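Local coordinates for protein ArtJ (Geobacillus stearothermophilus, PDB 2PVU) that binds the basic amino acids arginine, lysine and histidine, probably handing them to its cognate ATP-binding cassette transporter for uptake, at residues Leu96-Ile110 / Ala222-Ser234. Numbering follows the deposited sequence.
With LYS (lysine), chain E.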
loop_
_atom_site.group_PDB
_atom_site.type_symbol
_atom_site.label_atom_id
_atom_site.label_comp_id
_atom_site.label_asym_id
_atom_site.label_seq_id
_atom_site.Cartn_x
_atom_site.Cartn_y
_atom_site.Cartn_z
ATOM N N LEU A 96 6.287 -9.296 -11.646
ATOM C CA LEU A 96 7.521 -8.509 -11.590
ATOM C C LEU A 96 8.708 -9.434 -11.735
ATOM O O LEU A 96 9.671 -9.116 -12.458
ATOM C CB LEU A 96 7.651 -7.695 -10.277
ATOM C CG LEU A 96 6.668 -6.511 -10.203
ATOM C CD1 LEU A 96 6.453 -6.086 -8.765
ATOM C CD2 LEU A 96 7.197 -5.354 -11.058
ATOM N N GLN A 97 8.647 -10.580 -11.091
ATOM C CA GLN A 97 9.745 -11.541 -11.200
ATOM C C GLN A 97 9.955 -12.096 -12.650
ATOM O O GLN A 97 11.093 -12.219 -13.112
ATOM C CB GLN A 97 9.548 -12.699 -10.215
ATOM C CG GLN A 97 9.698 -12.359 -8.724
ATOM C CD GLN A 97 10.140 -13.565 -7.846
ATOM O OE1 GLN A 97 10.161 -13.467 -6.602
ATOM N NE2 GLN A 97 10.505 -14.684 -8.482
ATOM N N SER A 98 8.865 -12.422 -13.341
ATOM C CA SER A 98 8.918 -12.879 -14.731
ATOM C C SER A 98 9.137 -11.740 -15.744
ATOM O O SER A 98 9.408 -11.997 -16.947
ATOM C CB SER A 98 7.614 -13.591 -15.065
ATOM O OG SER A 98 6.549 -12.645 -15.092
ATOM N N LYS A 99 9.025 -10.499 -15.262
ATOM C CA LYS A 99 9.056 -9.252 -16.057
ATOM C C LYS A 99 7.867 -9.120 -17.029
ATOM O O LYS A 99 7.904 -8.309 -17.969
ATOM C CB LYS A 99 10.404 -9.025 -16.784
ATOM C CG LYS A 99 11.647 -9.147 -15.904
ATOM C CD LYS A 99 12.921 -9.031 -16.745
ATOM C CE LYS A 99 14.179 -9.250 -15.920
ATOM N NZ LYS A 99 15.292 -9.792 -16.793
ATOM N N GLU A 100 6.788 -9.866 -16.776
ATOM C CA GLU A 100 5.560 -9.641 -17.539
ATOM C C GLU A 100 4.971 -8.263 -17.230
ATOM O O GLU A 100 4.331 -7.636 -18.087
ATOM C CB GLU A 100 4.519 -10.746 -17.291
ATOM C CG GLU A 100 3.419 -10.683 -18.359
ATOM C CD GLU A 100 2.441 -11.830 -18.303
ATOM O OE1 GLU A 100 2.509 -12.662 -17.366
ATOM O OE2 GLU A 100 1.587 -11.876 -19.219
ATOM N N VAL A 101 5.198 -7.782 -16.004
ATOM C CA VAL A 101 4.846 -6.442 -15.642
ATOM C C VAL A 101 6.175 -5.681 -15.468
ATOM O O VAL A 101 7.153 -6.249 -14.930
ATOM C CB VAL A 101 3.968 -6.513 -14.365
ATOM C CG1 VAL A 101 4.000 -5.275 -13.591
ATOM C CG2 VAL A 101 2.550 -6.924 -14.735
ATOM N N ASP A 102 6.225 -4.440 -15.951
ATOM C CA ASP A 102 7.466 -3.659 -15.958
ATOM C C ASP A 102 7.694 -2.869 -14.654
ATOM O O ASP A 102 8.821 -2.428 -14.368
ATOM C CB ASP A 102 7.449 -2.660 -17.113
ATOM C CG ASP A 102 7.409 -3.350 -18.460
ATOM O OD1 ASP A 102 8.177 -4.321 -18.663
ATOM O OD2 ASP A 102 6.566 -2.956 -19.274
ATOM N N MET A 103 6.621 -2.656 -13.918
ATOM C CA MET A 103 6.587 -1.674 -12.828
ATOM C C MET A 103 5.356 -1.947 -11.998
ATOM O O MET A 103 4.351 -2.473 -12.522
ATOM C CB MET A 103 6.434 -0.266 -13.458
ATOM C CG MET A 103 6.535 0.868 -12.463
ATOM S SD MET A 103 6.459 2.420 -13.378
ATOM C CE MET A 103 6.424 3.520 -11.972
ATOM N N GLY A 104 5.425 -1.592 -10.716
ATOM C CA GLY A 104 4.247 -1.680 -9.869
ATOM C C GLY A 104 4.089 -0.439 -9.020
ATOM O O GLY A 104 5.077 0.208 -8.650
ATOM N N ILE A 105 2.849 -0.113 -8.686
ATOM C CA ILE A 105 2.564 0.901 -7.650
ATOM C C ILE A 105 1.317 0.387 -6.943
ATOM O O ILE A 105 0.343 0.020 -7.602
ATOM C CB ILE A 105 2.410 2.390 -8.198
ATOM C CG1 ILE A 105 2.452 3.414 -7.033
ATOM C CG2 ILE A 105 1.189 2.554 -9.061
ATOM C CD1 ILE A 105 2.297 4.850 -7.447
ATOM N N SER A 106 1.394 0.237 -5.617
ATOM C CA SER A 106 0.316 -0.498 -4.915
ATOM C C SER A 106 0.486 -0.382 -3.385
ATOM O O SER A 106 0.308 -1.399 -2.679
ATOM C CB SER A 106 0.334 -1.980 -5.362
ATOM O OG SER A 106 -0.882 -2.693 -5.111
ATOM N N GLY A 107 0.851 0.812 -2.893
ATOM C CA GLY A 107 1.000 1.044 -1.430
ATOM C C GLY A 107 2.085 0.097 -0.917
ATOM O O GLY A 107 1.983 -0.426 0.172
ATOM N N ILE A 108 3.134 -0.086 -1.702
ATOM C CA ILE A 108 4.212 -1.090 -1.378
ATOM C C ILE A 108 5.331 -0.550 -0.531
ATOM O O ILE A 108 6.095 0.310 -0.985
ATOM C CB ILE A 108 4.870 -1.667 -2.667
ATOM C CG1 ILE A 108 3.765 -2.167 -3.613
ATOM C CG2 ILE A 108 5.880 -2.842 -2.257
ATOM C CD1 ILE A 108 4.257 -2.353 -5.116
ATOM N N THR A 109 5.482 -1.103 0.664
ATOM C CA THR A 109 6.566 -0.702 1.560
ATOM C C THR A 109 7.903 -1.168 1.015
ATOM O O THR A 109 8.069 -2.319 0.613
ATOM C CB THR A 109 6.343 -1.258 2.970
ATOM O OG1 THR A 109 5.093 -0.764 3.489
ATOM C CG2 THR A 109 7.479 -0.873 3.917
ATOM N N ILE A 110 8.848 -0.247 0.983
ATOM C CA ILE A 110 10.242 -0.611 0.655
ATOM C C ILE A 110 10.808 -1.417 1.828
ATOM O O ILE A 110 10.803 -0.926 2.962
ATOM C CB ILE A 110 11.111 0.690 0.523
ATOM C CG1 ILE A 110 10.568 1.586 -0.583
ATOM C CG2 ILE A 110 12.617 0.328 0.311
ATOM C CD1 ILE A 110 11.120 3.045 -0.591
ATOM N N ALA A 222 6.818 -0.156 13.217
ATOM C CA ALA A 222 7.885 0.647 12.611
ATOM C C ALA A 222 7.349 1.655 11.576
ATOM O O ALA A 222 6.300 1.465 11.026
ATOM C CB ALA A 222 8.861 -0.288 11.915
ATOM N N SER A 223 8.117 2.711 11.327
ATOM C CA SER A 223 7.898 3.613 10.196
ATOM C C SER A 223 8.125 2.847 8.916
ATOM O O SER A 223 9.033 2.007 8.837
ATOM C CB SER A 223 8.879 4.782 10.296
ATOM O OG SER A 223 8.532 5.476 11.477
ATOM N N GLU A 224 7.294 3.121 7.918
ATOM C CA GLU A 224 7.395 2.433 6.615
ATOM C C GLU A 224 7.357 3.478 5.529
ATOM O O GLU A 224 6.645 4.485 5.683
ATOM C CB GLU A 224 6.178 1.482 6.419
ATOM C CG GLU A 224 6.262 0.261 7.347
ATOM C CD GLU A 224 5.146 -0.764 7.135
ATOM O OE1 GLU A 224 4.750 -1.088 5.988
ATOM O OE2 GLU A 224 4.638 -1.246 8.165
ATOM N N TYR A 225 8.076 3.238 4.415
ATOM C CA TYR A 225 8.028 4.193 3.287
ATOM C C TYR A 225 7.576 3.464 2.050
ATOM O O TYR A 225 8.117 2.406 1.799
ATOM C CB TYR A 225 9.430 4.773 3.069
ATOM C CG TYR A 225 9.845 5.609 4.264
ATOM C CD1 TYR A 225 9.570 6.965 4.290
ATOM C CD2 TYR A 225 10.467 5.017 5.378
ATOM C CE1 TYR A 225 9.944 7.759 5.398
ATOM C CE2 TYR A 225 10.839 5.783 6.492
ATOM C CZ TYR A 225 10.556 7.157 6.486
ATOM O OH TYR A 225 10.928 7.939 7.553
ATOM N N TYR A 226 6.626 4.016 1.269
ATOM C CA TYR A 226 6.206 3.335 0.046
ATOM C C TYR A 226 7.135 3.717 -1.108
ATOM O O TYR A 226 7.640 4.853 -1.133
ATOM C CB TYR A 226 4.807 3.772 -0.388
ATOM C CG TYR A 226 3.721 3.432 0.566
ATOM C CD1 TYR A 226 3.899 2.463 1.575
ATOM C CD2 TYR A 226 2.483 4.026 0.411
ATOM C CE1 TYR A 226 2.837 2.156 2.456
ATOM C CE2 TYR A 226 1.410 3.699 1.244
ATOM C CZ TYR A 226 1.599 2.819 2.268
ATOM O OH TYR A 226 0.499 2.566 3.069
ATOM N N GLY A 227 7.401 2.753 -1.990
ATOM C CA GLY A 227 8.154 3.011 -3.239
ATOM C C GLY A 227 7.390 2.385 -4.405
ATOM O O GLY A 227 6.610 1.439 -4.226
ATOM N N MET A 228 7.585 2.947 -5.609
ATOM C CA MET A 228 7.192 2.245 -6.836
ATOM C C MET A 228 8.194 1.098 -6.952
ATOM O O MET A 228 9.282 1.197 -6.417
ATOM C CB MET A 228 7.246 3.221 -8.011
ATOM C CG MET A 228 5.984 4.117 -8.018
ATOM S SD MET A 228 6.197 5.549 -9.051
ATOM C CE MET A 228 7.067 6.685 -7.990
ATOM N N ILE A 229 7.814 -0.008 -7.581
ATOM C CA ILE A 229 8.660 -1.212 -7.591
ATOM C C ILE A 229 8.919 -1.678 -9.028
ATOM O O ILE A 229 8.125 -1.412 -9.927
ATOM C CB ILE A 229 7.988 -2.319 -6.768
ATOM C CG1 ILE A 229 8.929 -3.512 -6.547
ATOM C CG2 ILE A 229 6.699 -2.816 -7.483
ATOM C CD1 ILE A 229 8.373 -4.536 -5.581
ATOM N N PHE A 230 10.066 -2.320 -9.246
ATOM C CA PHE A 230 10.530 -2.678 -10.600
ATOM C C PHE A 230 11.183 -4.027 -10.523
ATOM O O PHE A 230 11.727 -4.382 -9.475
ATOM C CB PHE A 230 11.617 -1.691 -11.090
ATOM C CG PHE A 230 11.172 -0.245 -11.102
ATOM C CD1 PHE A 230 10.429 0.261 -12.173
ATOM C CD2 PHE A 230 11.457 0.567 -10.038
ATOM C CE1 PHE A 230 9.982 1.627 -12.190
ATOM C CE2 PHE A 230 11.023 1.926 -10.024
ATOM C CZ PHE A 230 10.278 2.440 -11.079
ATOM N N PRO A 231 11.204 -4.752 -11.662
ATOM C CA PRO A 231 12.082 -5.906 -11.691
ATOM C C PRO A 231 13.509 -5.425 -11.455
ATOM O O PRO A 231 13.877 -4.291 -11.797
ATOM C CB PRO A 231 11.964 -6.428 -13.126
ATOM C CG PRO A 231 10.577 -5.905 -13.632
ATOM C CD PRO A 231 10.461 -4.544 -12.923
ATOM N N LYS A 232 14.302 -6.302 -10.867
ATOM C CA LYS A 232 15.701 -6.055 -10.605
ATOM C C LYS A 232 16.416 -5.608 -11.879
ATOM O O LYS A 232 16.200 -6.174 -12.959
ATOM C CB LYS A 232 16.294 -7.338 -10.021
ATOM C CG LYS A 232 17.715 -7.241 -9.493
ATOM C CD LYS A 232 17.831 -6.233 -8.390
ATOM C CE LYS A 232 17.314 -6.760 -7.073
ATOM N NZ LYS A 232 17.626 -5.696 -6.085
ATOM N N ASN A 233 17.230 -4.556 -11.764
ATOM C CA ASN A 233 17.997 -4.011 -12.913
ATOM C C ASN A 233 17.144 -3.308 -13.999
ATOM O O ASN A 233 17.557 -3.143 -15.137
ATOM C CB ASN A 233 18.918 -5.076 -13.530
ATOM C CG ASN A 233 19.834 -5.742 -12.485
ATOM O OD1 ASN A 233 20.241 -5.113 -11.494
ATOM N ND2 ASN A 233 20.165 -7.017 -12.711
ATOM N N SER A 234 15.954 -2.870 -13.631
ATOM C CA SER A 234 15.108 -2.123 -14.550
ATOM C C SER A 234 15.734 -0.830 -15.056
ATOM O O SER A 234 16.236 -0.012 -14.264
ATOM C CB SER A 234 13.796 -1.769 -13.846
ATOM O OG SER A 234 13.050 -0.811 -14.594
HETATM N N LYS E . 2.419 -1.465 2.682
HETATM C CA LYS E . 2.180 -2.901 3.048
HETATM C C LYS E . 3.169 -3.791 2.283
HETATM O O LYS E . 3.242 -4.986 2.528
HETATM C CB LYS E . 0.756 -3.309 2.688
HETATM C CG LYS E . 0.464 -3.123 1.179
HETATM C CD LYS E . -0.745 -3.971 0.729
HETATM C CE LYS E . -1.320 -3.394 -0.556
HETATM N NZ LYS E . -2.414 -4.333 -1.150
HETATM O OXT LYS E . 3.901 -3.320 1.384
HETATM O O HOH W 1 11.112 -2.361 -15.725
HETATM O O HOH W 2 3.715 1.414 -4.300
HETATM O O HOH W 3 10.168 1.266 4.615
#
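Gly104 and Ile229 form an antiparallel hydrogen-bonded pair, N to O in both directions, and after a two-residue shift in register the backbones meet again where Gly227 N reaches Ile108 O and Ile110 N reaches Tyr225 O (2.9 Å, 172° at the hydrogen). Between the two pairings, water 2 accepts from Ser106 N and Ile108 N and donates to Gly227 O. Ile229 has CG1 anti to the backbone N (chi1 -170°), which leaves CG2 wedged between Leu96 CD1 and Ile108 CD1; the latter is tight at 3.4 Å from CG2. Beyond it, the Pro231 ring sits against Leu96 CD2 and Lys99 CG. Met103, stretched out alongside Phe230, lays CG 3.5 Å from CE1 of that ring and holds its sulfur, SD, obliquely 5.0 Å from the ring centroid, a Met-aromatic contact, and its CE meets Met228 SD. Toward the ligand, Gly107 CA lies over one face of the Tyr226 ring, 3.9 Å from the centroid, while Thr109 OG1 stands at the ring edge. Thr109 OG1 donates to Glu224 OE1 at 2.5 Å, through the carboxylate's anti lone pair, and accepts from the lysine ligand's N at 2.9 Å. The same ammonium donates to Gly107 O, and Thr109 N grips the ligand's OXT at 2.8 Å. Replacing Tyr226 with an alanine would probably uncover Gly107 CA and leave Asp196, bonded to the phenol OH and to the ligand, without one of its mates. Glycine, threonine and tyrosine thus line the alpha-amino and carboxylate end of the amino-acid pocket of a family 3 solute-binding protein.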